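Local coordinates for protein lysine cyclodeaminase (Streptomyces pristinaespiralis, PDB 5YU3) that catalyses, as a lysine cyclodeaminase that binds NAD, the ring closure of L-lysine with loss of ammonia, probably giving L-pipecolic acid, at residues A[25-30]-A[312-317]; A[127-132]-A[277-282]; A[139-144]-A[161-166]; A[153-158]-A[183-188]; A[1-6]-A[328-333]. All coordinates share one frame; numbering follows the deposited sequence.

Contact 1 (A[25-30]-A[312-317]); sequences RRIIDR and MEVFLE
Helix segments 25-30 and 312-317 run at 131° between their N-to-C directions with axes 10.0 Å apart at closest approach, and Ile27 and Val314 are the nearest pair along the backbones. Val314 sits at the centre, with its two methyls doing different work. CG1 lies against Ile27 CG1 and against Arg26 CB, the latter at 4.1 Å. CG2 meets Arg30 CG at 3.7 Å and continues over the middle of one guanidinium face. Ile27 CD1 also reaches the ring of Phe315, and both residues pack on Leu120 of helix 115-133, which places the apolar side of the contact in the interior.

Arg30 is folded at its second and third torsions (chi2 -74°, chi3 -85°), a shape that lays the guanidinium over Val314 and turns its end to Glu317. The grip is an end-on, two-pronged salt bridge: NH1 gives a bond of 2.9 Å to Glu317 OE1, in the guanidinium plane, and NH2 pairs with Glu317 OE2, modelled so close that the exact length is doubtful. Water 1 adds a bridge, accepting from Arg26 NH1 and donating to Val314 O. Arg26 NE pairs with Glu22, and Glu313 with Arg100. The salt bridge thus borders a buried apolar patch, and the paired bonds probably restrict rotation of the guanidinium above Val314 while partly balancing its charge.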
# COMPACT_ATOMS: atom_id res chain seq x y z
N ARG A 25 19.89 19.79 -2.57
CA ARG A 25 20.97 19.66 -1.59
C ARG A 25 20.45 19.20 -0.24
O ARG A 25 21.09 18.37 0.43
CB ARG A 25 21.72 20.98 -1.44
CG ARG A 25 22.71 21.24 -2.59
CD ARG A 25 23.73 22.32 -2.24
NE ARG A 25 24.68 22.54 -3.33
CZ ARG A 25 24.52 23.46 -4.28
NH1 ARG A 25 23.44 24.25 -4.25
NH2 ARG A 25 25.42 23.60 -5.24
N ARG A 26 19.29 19.72 0.19
CA ARG A 26 18.71 19.25 1.45
C ARG A 26 18.44 17.76 1.41
O ARG A 26 18.71 17.05 2.38
CB ARG A 26 17.40 19.99 1.77
CG ARG A 26 17.59 21.45 2.13
CD ARG A 26 16.27 22.09 2.60
NE ARG A 26 16.37 23.54 2.65
CZ ARG A 26 15.37 24.36 2.95
NH1 ARG A 26 14.16 23.86 3.21
NH2 ARG A 26 15.56 25.67 2.97
N ILE A 27 17.90 17.26 0.29
CA ILE A 27 17.57 15.84 0.20
C ILE A 27 18.84 15.00 0.10
O ILE A 27 18.93 13.92 0.71
CB ILE A 27 16.60 15.59 -0.97
CG1 ILE A 27 15.26 16.27 -0.66
CG2 ILE A 27 16.38 14.08 -1.20
CD1 ILE A 27 14.30 16.36 -1.83
N ILE A 28 19.85 15.48 -0.64
CA ILE A 28 21.15 14.79 -0.64
C ILE A 28 21.69 14.68 0.78
O ILE A 28 22.12 13.60 1.21
CB ILE A 28 22.14 15.52 -1.57
CG1 ILE A 28 21.75 15.32 -3.03
CG2 ILE A 28 23.58 15.03 -1.29
CD1 ILE A 28 22.49 16.25 -4.00
N ASP A 29 21.68 15.78 1.54
CA ASP A 29 22.24 15.75 2.89
C ASP A 29 21.46 14.82 3.80
O ASP A 29 22.04 14.05 4.58
CB ASP A 29 22.27 17.16 3.48
CG ASP A 29 23.29 18.08 2.80
OD1 ASP A 29 24.22 17.57 2.14
OD2 ASP A 29 23.17 19.31 2.94
N ARG A 30 20.13 14.87 3.73
CA ARG A 30 19.32 14.03 4.60
C ARG A 30 19.47 12.55 4.25
O ARG A 30 19.53 11.69 5.14
CB ARG A 30 17.86 14.45 4.52
CG ARG A 30 17.66 15.89 4.92
CD ARG A 30 17.79 16.03 6.42
NE ARG A 30 16.52 15.73 7.03
CZ ARG A 30 15.59 16.64 7.30
NH1 ARG A 30 15.80 17.93 7.03
NH2 ARG A 30 14.45 16.26 7.85
N MET A 312 10.08 13.08 2.02
CA MET A 312 8.82 13.63 2.51
C MET A 312 9.05 14.50 3.74
O MET A 312 8.46 15.59 3.86
CB MET A 312 7.82 12.51 2.82
CG MET A 312 6.48 13.02 3.36
SD MET A 312 5.15 11.82 3.07
CE MET A 312 3.69 12.72 3.60
N GLU A 313 9.92 14.06 4.64
CA GLU A 313 10.21 14.87 5.83
C GLU A 313 10.74 16.24 5.43
O GLU A 313 10.41 17.25 6.05
CB GLU A 313 11.21 14.15 6.73
CG GLU A 313 11.39 14.78 8.10
CD GLU A 313 10.16 14.64 8.98
OE1 GLU A 313 9.32 13.75 8.72
OE2 GLU A 313 10.04 15.42 9.96
N VAL A 314 11.58 16.29 4.39
CA VAL A 314 12.11 17.58 3.94
C VAL A 314 10.98 18.48 3.44
O VAL A 314 10.93 19.68 3.75
CB VAL A 314 13.18 17.37 2.86
CG1 VAL A 314 13.55 18.72 2.24
CG2 VAL A 314 14.40 16.69 3.47
N PHE A 315 10.05 17.91 2.67
CA PHE A 315 8.90 18.68 2.20
C PHE A 315 8.00 19.11 3.35
O PHE A 315 7.52 20.25 3.37
CB PHE A 315 8.10 17.86 1.19
CG PHE A 315 8.60 17.97 -0.22
CD1 PHE A 315 8.21 19.03 -1.02
CD2 PHE A 315 9.50 17.04 -0.72
CE1 PHE A 315 8.68 19.14 -2.33
CE2 PHE A 315 9.98 17.15 -2.02
CZ PHE A 315 9.57 18.20 -2.82
N LEU A 316 7.73 18.22 4.30
CA LEU A 316 6.82 18.58 5.39
C LEU A 316 7.43 19.65 6.29
O LEU A 316 6.70 20.49 6.82
CB LEU A 316 6.45 17.35 6.21
CG LEU A 316 5.64 16.28 5.49
CD1 LEU A 316 5.21 15.19 6.46
CD2 LEU A 316 4.43 16.90 4.78
N GLU A 317 8.75 19.62 6.49
CA GLU A 317 9.40 20.67 7.26
C GLU A 317 9.21 22.03 6.59
O GLU A 317 8.86 23.01 7.25
CB GLU A 317 10.89 20.35 7.43
CG GLU A 317 11.16 19.23 8.43
CD GLU A 317 12.63 18.84 8.47
OE1 GLU A 317 13.44 19.51 7.81
OE2 GLU A 317 12.96 17.85 9.16
O HOH W 1 12.98 21.54 4.23

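Contact 2 (A[127-132]-A[277-282]); sequences AVASRL and PQLAHL
Leu279 pushes its CD1 methyl against the helix segment 127-132, where it overlaps Ala129 and Leu132. The approach to Ala129 is to the backbone as much as to the side chain: CD1 of Leu279 is 4.0 Å from Ala129 CA and 4.1 Å from Ala129 CB, so the small alanine lets the leucine methyl come down on the helix surface itself. Leu279 reaches this position with CG anti to the backbone N (chi1 178°), and Val128 CG1 borders the same methyl more distantly, at 4.4 Å.

Leu132 answers from one turn further along. Its CD1 touches two residues of the other segment at once, Leu279 CD1 at 4.0 Å and Leu282 CB at 3.9 Å, while CD2 approaches the carbonyl O of Leu282. The leucine branches meet at a slant, and the backbones come nearest at Ala129 and Leu279, whose CA atoms are 7.0 Å apart. No hydrogen bond crosses between the segments; the evidence is for apolar packing alone.

Gln278 occupies the N-cap position of the short helix, so Leu279 and Leu282 project from its first turn. Leu279 also packs on Leu35 of helix 20-39 and on Thr254 of strand 252-255, and its backbone is hydrogen-bonded to Ala255. On the other flank, Ala127 meets Ala156 of helix 148-160. This is helix-to-helix packing beside a parallel sheet, the layered alpha/beta arrangement of a Rossmann-type dinucleotide-binding domain, consistent with the bound NAD.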
# COMPACT_ATOMS: atom_id res chain seq x y z
N ALA A 127 23.63 10.84 -6.42
CA ALA A 127 24.64 11.80 -5.98
C ALA A 127 25.40 11.30 -4.76
O ALA A 127 26.62 11.46 -4.67
CB ALA A 127 24.00 13.16 -5.67
N VAL A 128 24.69 10.68 -3.80
CA VAL A 128 25.37 10.09 -2.64
C VAL A 128 26.35 9.02 -3.08
O VAL A 128 27.50 8.97 -2.62
CB VAL A 128 24.33 9.53 -1.65
CG1 VAL A 128 25.03 8.76 -0.52
CG2 VAL A 128 23.49 10.65 -1.08
N ALA A 129 25.91 8.12 -3.96
CA ALA A 129 26.78 7.03 -4.41
C ALA A 129 27.95 7.55 -5.23
O ALA A 129 29.06 7.03 -5.12
CB ALA A 129 25.99 6.02 -5.24
N SER A 130 27.70 8.56 -6.07
CA SER A 130 28.75 9.04 -6.97
C SER A 130 29.79 9.86 -6.22
O SER A 130 30.96 9.88 -6.62
CB SER A 130 28.14 9.84 -8.11
OG SER A 130 27.25 9.06 -8.89
N ARG A 131 29.39 10.56 -5.16
CA ARG A 131 30.38 11.21 -4.32
C ARG A 131 31.37 10.20 -3.77
O ARG A 131 32.57 10.48 -3.67
CB ARG A 131 29.68 11.97 -3.19
CG ARG A 131 30.42 13.18 -2.69
CD ARG A 131 29.45 14.13 -2.02
NE ARG A 131 28.53 13.37 -1.18
CZ ARG A 131 27.62 13.91 -0.38
NH1 ARG A 131 27.50 15.24 -0.32
NH2 ARG A 131 26.83 13.12 0.35
N LEU A 132 30.89 9.00 -3.42
CA LEU A 132 31.75 7.97 -2.87
C LEU A 132 32.59 7.27 -3.93
O LEU A 132 33.72 6.85 -3.64
CB LEU A 132 30.92 6.92 -2.12
CG LEU A 132 30.42 7.28 -0.71
CD1 LEU A 132 29.15 6.51 -0.39
CD2 LEU A 132 31.49 7.00 0.33
N PRO A 277 29.63 -4.26 -0.46
CA PRO A 277 28.80 -3.77 0.65
C PRO A 277 27.76 -2.78 0.15
O PRO A 277 28.03 -1.99 -0.76
CB PRO A 277 29.82 -3.11 1.58
CG PRO A 277 31.24 -3.62 1.03
CD PRO A 277 31.07 -3.87 -0.24
N GLN A 278 26.57 -2.84 0.74
CA GLN A 278 25.47 -1.98 0.32
C GLN A 278 25.79 -0.51 0.60
O GLN A 278 26.68 -0.18 1.38
CB GLN A 278 24.18 -2.37 1.05
CG GLN A 278 24.19 -2.10 2.55
CD GLN A 278 22.96 -2.67 3.25
OE1 GLN A 278 22.02 -1.94 3.57
NE2 GLN A 278 22.97 -3.97 3.50
N LEU A 279 25.03 0.37 -0.06
CA LEU A 279 25.34 1.80 -0.01
C LEU A 279 25.33 2.33 1.42
O LEU A 279 26.21 3.12 1.80
CB LEU A 279 24.35 2.57 -0.88
CG LEU A 279 24.49 4.10 -0.92
CD1 LEU A 279 25.86 4.51 -1.41
CD2 LEU A 279 23.39 4.68 -1.80
N ALA A 280 24.37 1.88 2.25
CA ALA A 280 24.33 2.33 3.64
C ALA A 280 25.64 2.03 4.36
O ALA A 280 26.11 2.84 5.16
CB ALA A 280 23.17 1.66 4.38
N HIS A 281 26.24 0.87 4.08
CA HIS A 281 27.50 0.55 4.76
C HIS A 281 28.63 1.46 4.28
O HIS A 281 29.46 1.89 5.09
CB HIS A 281 27.87 -0.92 4.56
CG HIS A 281 29.06 -1.35 5.37
ND1 HIS A 281 30.32 -1.52 4.83
CD2 HIS A 281 29.19 -1.58 6.69
CE1 HIS A 281 31.16 -1.88 5.78
NE2 HIS A 281 30.50 -1.91 6.92
N LEU A 282 28.67 1.76 2.98
CA LEU A 282 29.65 2.71 2.47
C LEU A 282 29.50 4.07 3.14
O LEU A 282 30.49 4.74 3.46
CB LEU A 282 29.51 2.86 0.95
CG LEU A 282 29.60 1.62 0.05
CD1 LEU A 282 29.75 2.04 -1.40
CD2 LEU A 282 30.73 0.73 0.48

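Contact 3 (A[139-144]-A[161-166]); sequences HTLGLI and LPLQRA
The imidazole of His139 has Gln164 CB over one face, 3.3 Å from both CD2 and NE2 of His139, and the Gln164 amide is inclined by 24° to the ring. At the ring edge, in its plane, lie Thr140 OG1 and Arg165 NE. The Arg165 guanidinium is also met at its edge, by Thr140 OG1 and by water 2. Its NE-H points to Thr140 OG1 over 3.0 Å, nearly straight at 171° and close to the guanidinium plane. The same hydroxyl is 2.8 Å from His139 ND1, a hydrogen bond in which either atom could be the donor. Arg165 places CG between its backbone N and carbonyl carbon (chi1 69°), then runs extended from CG to NE, passing Thr140 at a slant.

Behind these groups the backbones pair in parallel, Thr140 with Arg165 and Leu141 with Ala166. Leu141 N donates to Arg165 O at 3.0 Å, and His139 O receives Gln164 N at 2.8 Å, with a weak second bond from Arg165 N. On the opposite face from Thr140 and Arg165, Leu141 CB touches Leu163 CD1 at 3.8 Å, beneath helix 148-160.

The pairing closes the beta-alpha-beta unit 140-144, 148-160 and 165-169 that probably carries the Rossmann-type glycine motif, and Ile144 touches NAD. Arg165 NH2 goes on to a salt bridge with Glu201. With NE held by the threonine and NH2 by Glu201 and water 2, the guanidinium is probably fixed in rotation, its charge partly balanced by that carboxylate.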
# COMPACT_ATOMS: atom_id res chain seq x y z
N HIS A 139 34.34 15.12 -15.05
CA HIS A 139 34.00 16.26 -15.88
C HIS A 139 32.91 15.95 -16.90
O HIS A 139 32.15 16.85 -17.27
CB HIS A 139 35.31 16.75 -16.56
CG HIS A 139 35.13 17.51 -17.84
ND1 HIS A 139 34.67 16.94 -19.00
CD2 HIS A 139 35.46 18.79 -18.16
CE1 HIS A 139 34.66 17.84 -19.97
NE2 HIS A 139 35.13 18.97 -19.48
N THR A 140 32.79 14.70 -17.34
CA THR A 140 31.86 14.30 -18.39
C THR A 140 30.86 13.29 -17.85
O THR A 140 31.25 12.19 -17.43
CB THR A 140 32.59 13.70 -19.59
OG1 THR A 140 33.39 14.72 -20.21
CG2 THR A 140 31.60 13.14 -20.59
N LEU A 141 29.58 13.64 -17.88
CA LEU A 141 28.52 12.73 -17.50
C LEU A 141 27.92 12.10 -18.75
O LEU A 141 27.73 12.78 -19.77
CB LEU A 141 27.42 13.45 -16.70
CG LEU A 141 26.10 12.72 -16.45
CD1 LEU A 141 26.32 11.57 -15.48
CD2 LEU A 141 25.04 13.69 -15.90
N GLY A 142 27.63 10.81 -18.68
CA GLY A 142 26.87 10.12 -19.70
C GLY A 142 25.48 9.81 -19.18
O GLY A 142 25.32 9.43 -18.01
N LEU A 143 24.47 9.98 -20.04
CA LEU A 143 23.10 9.61 -19.71
C LEU A 143 22.55 8.72 -20.81
O LEU A 143 22.53 9.12 -21.98
CB LEU A 143 22.19 10.85 -19.54
CG LEU A 143 22.56 11.82 -18.42
CD1 LEU A 143 21.67 13.06 -18.49
CD2 LEU A 143 22.48 11.18 -17.02
N ILE A 144 22.12 7.51 -20.45
CA ILE A 144 21.38 6.65 -21.36
C ILE A 144 19.94 6.62 -20.89
O ILE A 144 19.66 6.19 -19.76
CB ILE A 144 21.96 5.22 -21.42
CG1 ILE A 144 23.48 5.26 -21.60
CG2 ILE A 144 21.26 4.43 -22.52
CD1 ILE A 144 23.89 5.62 -22.98
N LEU A 161 29.59 17.00 -8.36
CA LEU A 161 30.75 16.81 -9.20
C LEU A 161 30.93 18.00 -10.14
O LEU A 161 29.95 18.63 -10.55
CB LEU A 161 30.63 15.53 -10.04
CG LEU A 161 30.55 14.21 -9.28
CD1 LEU A 161 30.14 13.09 -10.23
CD2 LEU A 161 31.87 13.92 -8.55
N PRO A 162 32.17 18.32 -10.51
CA PRO A 162 32.44 19.48 -11.38
C PRO A 162 32.16 19.21 -12.85
O PRO A 162 33.04 19.35 -13.72
CB PRO A 162 33.92 19.77 -11.08
CG PRO A 162 34.45 18.29 -10.77
CD PRO A 162 33.48 17.67 -10.15
N LEU A 163 30.92 18.83 -13.14
CA LEU A 163 30.55 18.41 -14.49
C LEU A 163 30.58 19.59 -15.44
O LEU A 163 30.05 20.66 -15.15
CB LEU A 163 29.16 17.79 -14.49
CG LEU A 163 28.97 16.50 -13.68
CD1 LEU A 163 27.56 15.97 -13.90
CD2 LEU A 163 30.00 15.44 -14.07
N GLN A 164 31.21 19.39 -16.60
CA GLN A 164 31.24 20.40 -17.64
C GLN A 164 30.41 20.03 -18.86
O GLN A 164 30.01 20.93 -19.61
CB GLN A 164 32.69 20.66 -18.09
CG GLN A 164 33.52 21.33 -17.00
CD GLN A 164 33.33 22.83 -16.97
OE1 GLN A 164 33.58 23.49 -15.96
NE2 GLN A 164 32.87 23.40 -18.09
N ARG A 165 30.12 18.75 -19.07
CA ARG A 165 29.32 18.38 -20.23
C ARG A 165 28.61 17.07 -19.95
O ARG A 165 29.03 16.27 -19.10
CB ARG A 165 30.17 18.27 -21.50
CG ARG A 165 31.12 17.11 -21.50
CD ARG A 165 31.84 17.01 -22.84
NE ARG A 165 32.77 15.88 -22.86
CZ ARG A 165 33.24 15.33 -23.97
NH1 ARG A 165 32.85 15.79 -25.16
NH2 ARG A 165 34.07 14.30 -23.90
N ALA A 166 27.52 16.87 -20.67
CA ALA A 166 26.73 15.64 -20.61
C ALA A 166 26.57 15.11 -22.03
O ALA A 166 26.08 15.83 -22.91
CB ALA A 166 25.36 15.89 -19.96
O HOH W 2 35.45 12.80 -21.78

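Contact 4 (A[153-158]-A[183-188]); sequences QLHALS and AAFTGV
His155 and Phe185 form a T-shaped pair: the edge of Phe185 is turned to the face of His155, with planes at 67° and centroids 5.0 Å apart. The torsion of Phe185 helps to bring this about: its CG takes the position between N and carbonyl carbon (chi1 79°), which swings the ring back over Thr186 CG2 and brings CE2 to 3.7 Å from His155 CD2. The imidazole has further partners, ND1 with Tyr341 of the second subunit and NE2 with Asp21.

Leu154 splits its methyls. CD1 slides along Val188, 3.9 Å from its CB, and CD2 presses on Ala183 CB at 3.4 Å, tighter than usual van der Waals contact. Thr186 holds OG1 between its backbone N and carbonyl carbon (chi1 65°), where it donates to Ala183 O at 2.7 Å and accepts from Val188 N, forming an ST turn; its CG2 rests against His155. A valine in place of this threonine would remove the hydroxyl and would probably leave Val188 N without its acceptor and Ala183 O with one donor fewer, loosening the ST turn.

Ser158 OG donates to His155 O at 2.7 Å and accepts from water 3, which also donates to Thr186 O. Direct contact across the segments is therefore apolar and aromatic, while hydroxyls satisfy backbone groups within each segment and one water supplies the polar link between helix 148-160 and the loop.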
# COMPACT_ATOMS: atom_id res chain seq x y z
N GLN A 153 18.91 13.18 -12.43
CA GLN A 153 20.25 12.60 -12.40
C GLN A 153 21.29 13.66 -12.75
O GLN A 153 22.26 13.85 -12.01
CB GLN A 153 20.35 11.42 -13.39
CG GLN A 153 19.51 10.19 -13.02
CD GLN A 153 20.00 9.51 -11.76
OE1 GLN A 153 21.17 9.14 -11.65
NE2 GLN A 153 19.11 9.36 -10.77
N LEU A 154 21.08 14.36 -13.87
CA LEU A 154 22.01 15.42 -14.25
C LEU A 154 22.05 16.52 -13.19
O LEU A 154 23.13 16.97 -12.79
CB LEU A 154 21.61 15.99 -15.61
CG LEU A 154 22.31 17.32 -15.96
CD1 LEU A 154 23.82 17.13 -15.97
CD2 LEU A 154 21.84 17.83 -17.28
N HIS A 155 20.88 16.93 -12.68
CA HIS A 155 20.86 18.03 -11.73
C HIS A 155 21.61 17.66 -10.45
O HIS A 155 22.52 18.38 -10.03
CB HIS A 155 19.42 18.43 -11.42
CG HIS A 155 19.32 19.55 -10.43
ND1 HIS A 155 18.29 19.66 -9.52
CD2 HIS A 155 20.13 20.61 -10.21
CE1 HIS A 155 18.47 20.74 -8.79
NE2 HIS A 155 19.59 21.34 -9.18
N ALA A 156 21.25 16.53 -9.83
CA ALA A 156 21.92 16.13 -8.59
C ALA A 156 23.42 15.95 -8.78
O ALA A 156 24.22 16.40 -7.96
CB ALA A 156 21.30 14.84 -8.05
N LEU A 157 23.82 15.25 -9.85
CA LEU A 157 25.25 15.01 -10.04
C LEU A 157 26.01 16.30 -10.27
O LEU A 157 27.15 16.44 -9.82
CB LEU A 157 25.48 14.02 -11.19
CG LEU A 157 24.95 12.62 -10.85
CD1 LEU A 157 24.92 11.74 -12.09
CD2 LEU A 157 25.77 12.00 -9.73
N SER A 158 25.39 17.27 -10.95
CA SER A 158 26.04 18.56 -11.17
C SER A 158 26.26 19.33 -9.87
O SER A 158 27.11 20.23 -9.85
CB SER A 158 25.23 19.41 -12.16
OG SER A 158 24.11 20.04 -11.52
N ALA A 183 17.45 20.46 -19.53
CA ALA A 183 18.66 20.49 -18.71
C ALA A 183 19.29 21.87 -18.61
O ALA A 183 20.22 22.04 -17.81
CB ALA A 183 19.70 19.53 -19.30
N ALA A 184 18.81 22.84 -19.38
CA ALA A 184 19.53 24.10 -19.56
C ALA A 184 19.85 24.78 -18.23
O ALA A 184 20.95 25.33 -18.06
CB ALA A 184 18.71 25.04 -20.45
N PHE A 185 18.91 24.75 -17.28
CA PHE A 185 19.09 25.49 -16.03
C PHE A 185 20.32 25.05 -15.26
O PHE A 185 20.85 25.83 -14.47
CB PHE A 185 17.83 25.37 -15.15
CG PHE A 185 17.73 24.07 -14.38
CD1 PHE A 185 17.15 22.95 -14.96
CD2 PHE A 185 18.19 23.97 -13.07
CE1 PHE A 185 17.05 21.74 -14.26
CE2 PHE A 185 18.10 22.76 -12.36
CZ PHE A 185 17.52 21.66 -12.96
N THR A 186 20.78 23.81 -15.47
CA THR A 186 21.93 23.29 -14.73
C THR A 186 23.24 23.90 -15.20
O THR A 186 24.24 23.82 -14.47
CB THR A 186 22.05 21.78 -14.88
OG1 THR A 186 22.32 21.46 -16.26
CG2 THR A 186 20.75 21.09 -14.46
N GLY A 187 23.27 24.46 -16.40
CA GLY A 187 24.50 24.99 -16.95
C GLY A 187 25.46 23.95 -17.50
O GLY A 187 26.58 24.31 -17.90
N VAL A 188 25.07 22.68 -17.51
CA VAL A 188 25.92 21.62 -18.06
C VAL A 188 25.58 21.48 -19.54
O VAL A 188 24.43 21.21 -19.91
CB VAL A 188 25.71 20.29 -17.32
CG1 VAL A 188 26.55 19.18 -17.95
CG2 VAL A 188 26.04 20.44 -15.85
O HOH W 3 23.97 22.75 -11.58

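Contact 5 (A[1-6]-A[328-333]); sequences METWVL and VGIEHH
Met1 and His333 meet with the imidazole edge-on: Met1 CB lies near the ring plane, 3.9 Å from His333 CE1, and the sulfur stands obliquely to the ring, 5.2 Å from its centroid. Water 4, in the same plane, links His333 ND1 to Met1 N. The other ring nitrogen, NE2, donates to Glu331 OE1 at 2.9 Å, on the anti side of the carboxylate. An alanine in place of this histidine would remove both ring nitrogens and is likely to leave Glu331 OE1 without this donor and Met1 without its edge contact.

Thr3 and Val328 form an antiparallel hydrogen-bonded pair, with Thr3 N to Val328 O and Val328 N to Thr3 O both 2.9 Å. This puts strand 326-328 at the border of the chain's mixed sheet beside strand 3-6, and the loop beyond it meets the second subunit, whose Arg8 binds Met1 O and Glu331 O.

The Val5 and Val328 side chains meet at a slant, CG2 of Val5 lying 4.0 Å from CG2 of Val328, and Ile330 CD1 comes 4.1 Å from Thr3 CB. Thr3 OG1 is hydrogen-bonded to Leu108 O and accepts from water 6, which in turn takes the N-H of Ile330. Glu2 stretches alongside Gly329, water 5 joining its OE2 to Gly329 N.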
# COMPACT_ATOMS: atom_id res chain seq x y z
N MET A 1 -9.19 15.65 14.46
CA MET A 1 -8.06 15.24 13.63
C MET A 1 -8.41 15.26 12.14
O MET A 1 -9.43 14.73 11.72
CB MET A 1 -7.59 13.84 14.02
CG MET A 1 -7.17 13.71 15.47
SD MET A 1 -6.68 12.01 15.84
CE MET A 1 -5.43 11.73 14.58
N GLU A 2 -7.56 15.88 11.34
CA GLU A 2 -7.76 15.88 9.90
C GLU A 2 -6.43 15.59 9.22
O GLU A 2 -5.36 15.82 9.78
CB GLU A 2 -8.32 17.21 9.40
CG GLU A 2 -9.71 17.54 9.93
CD GLU A 2 -10.16 18.93 9.53
OE1 GLU A 2 -9.42 19.89 9.84
OE2 GLU A 2 -11.23 19.06 8.90
N THR A 3 -6.53 15.06 8.00
CA THR A 3 -5.34 14.75 7.22
C THR A 3 -4.76 16.03 6.64
O THR A 3 -5.50 16.85 6.07
CB THR A 3 -5.67 13.76 6.11
OG1 THR A 3 -6.12 12.53 6.69
CG2 THR A 3 -4.45 13.47 5.26
N TRP A 4 -3.45 16.20 6.76
CA TRP A 4 -2.75 17.31 6.12
C TRP A 4 -2.47 16.92 4.68
O TRP A 4 -1.69 16.00 4.42
CB TRP A 4 -1.47 17.60 6.89
CG TRP A 4 -0.67 18.79 6.45
CD1 TRP A 4 -1.09 19.85 5.70
CD2 TRP A 4 0.71 19.03 6.75
NE1 TRP A 4 -0.05 20.74 5.52
CE2 TRP A 4 1.06 20.25 6.14
CE3 TRP A 4 1.68 18.32 7.46
CZ2 TRP A 4 2.34 20.79 6.24
CZ3 TRP A 4 2.96 18.85 7.55
CH2 TRP A 4 3.28 20.08 6.95
N VAL A 5 -3.13 17.59 3.73
CA VAL A 5 -2.94 17.30 2.31
C VAL A 5 -2.11 18.42 1.71
O VAL A 5 -2.49 19.59 1.79
CB VAL A 5 -4.28 17.16 1.56
CG1 VAL A 5 -4.03 16.94 0.08
CG2 VAL A 5 -5.09 15.99 2.13
N LEU A 6 -0.99 18.06 1.09
CA LEU A 6 -0.22 19.00 0.28
C LEU A 6 -0.67 18.85 -1.17
O LEU A 6 -0.36 17.85 -1.82
CB LEU A 6 1.27 18.74 0.42
CG LEU A 6 1.90 18.93 1.80
CD1 LEU A 6 3.41 18.81 1.69
CD2 LEU A 6 1.50 20.28 2.39
N VAL A 328 -8.09 18.08 5.49
CA VAL A 328 -9.30 17.42 5.02
C VAL A 328 -9.65 16.31 6.00
O VAL A 328 -8.81 15.46 6.30
CB VAL A 328 -9.14 16.85 3.60
CG1 VAL A 328 -10.47 16.33 3.10
CG2 VAL A 328 -8.58 17.90 2.64
N GLY A 329 -10.88 16.33 6.51
CA GLY A 329 -11.35 15.21 7.30
C GLY A 329 -11.75 14.10 6.37
O GLY A 329 -12.82 14.16 5.76
N ILE A 330 -10.89 13.09 6.22
CA ILE A 330 -11.16 11.95 5.34
C ILE A 330 -11.63 10.74 6.13
O ILE A 330 -12.69 10.19 5.84
CB ILE A 330 -9.90 11.60 4.51
CG1 ILE A 330 -9.39 12.84 3.75
CG2 ILE A 330 -10.20 10.45 3.54
CD1 ILE A 330 -8.06 12.60 3.03
N GLU A 331 -10.87 10.33 7.13
CA GLU A 331 -11.29 9.23 7.98
C GLU A 331 -12.54 9.61 8.77
O GLU A 331 -12.68 10.75 9.21
CB GLU A 331 -10.19 8.83 8.94
CG GLU A 331 -8.97 8.23 8.29
CD GLU A 331 -7.83 8.06 9.25
OE1 GLU A 331 -7.89 8.65 10.36
OE2 GLU A 331 -6.86 7.34 8.90
N HIS A 332 -13.43 8.65 8.93
CA HIS A 332 -14.60 8.81 9.78
C HIS A 332 -14.20 8.46 11.21
O HIS A 332 -13.79 7.33 11.48
CB HIS A 332 -15.74 7.91 9.30
CG HIS A 332 -16.92 7.90 10.21
ND1 HIS A 332 -17.66 6.76 10.45
CD2 HIS A 332 -17.50 8.89 10.93
CE1 HIS A 332 -18.64 7.05 11.28
NE2 HIS A 332 -18.57 8.33 11.59
N HIS A 333 -14.28 9.45 12.10
CA HIS A 333 -14.02 9.27 13.52
C HIS A 333 -15.34 9.42 14.28
O HIS A 333 -15.64 10.51 14.77
CB HIS A 333 -13.00 10.28 14.04
CG HIS A 333 -11.64 10.14 13.43
ND1 HIS A 333 -10.67 11.11 13.53
CD2 HIS A 333 -11.09 9.14 12.70
CE1 HIS A 333 -9.58 10.71 12.90
NE2 HIS A 333 -9.81 9.52 12.40
O HOH W 4 -11.27 13.60 14.83
O HOH W 5 -12.54 18.59 5.97
O HOH W 6 -8.68 12.15 7.79

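How the contacts relate
From the N terminus, contact 5 closes the widest loop, joining strand 3-6 to the end of strand 326-328 and the loop that follows, with 321 residues between. Contact 1 nests within it, tying helix 20-39 to helix 305-321, and the two touch where Leu316 packs on Trp4 and Leu6. Contact 2 nests within contact 1 and joins helix 115-133 to helix 279-284; Ile28 meets Ala127 between them. Contacts 3 and 4 lie inside contact 2 and cross, since their segments alternate around helix 148-160. Their centres are 9 Å apart, with Leu141 packed on Leu154 and Leu157. Contact 5 thus belongs to the mixed sheet, and contact 3 to the parallel sheet, 45 Å away between centres.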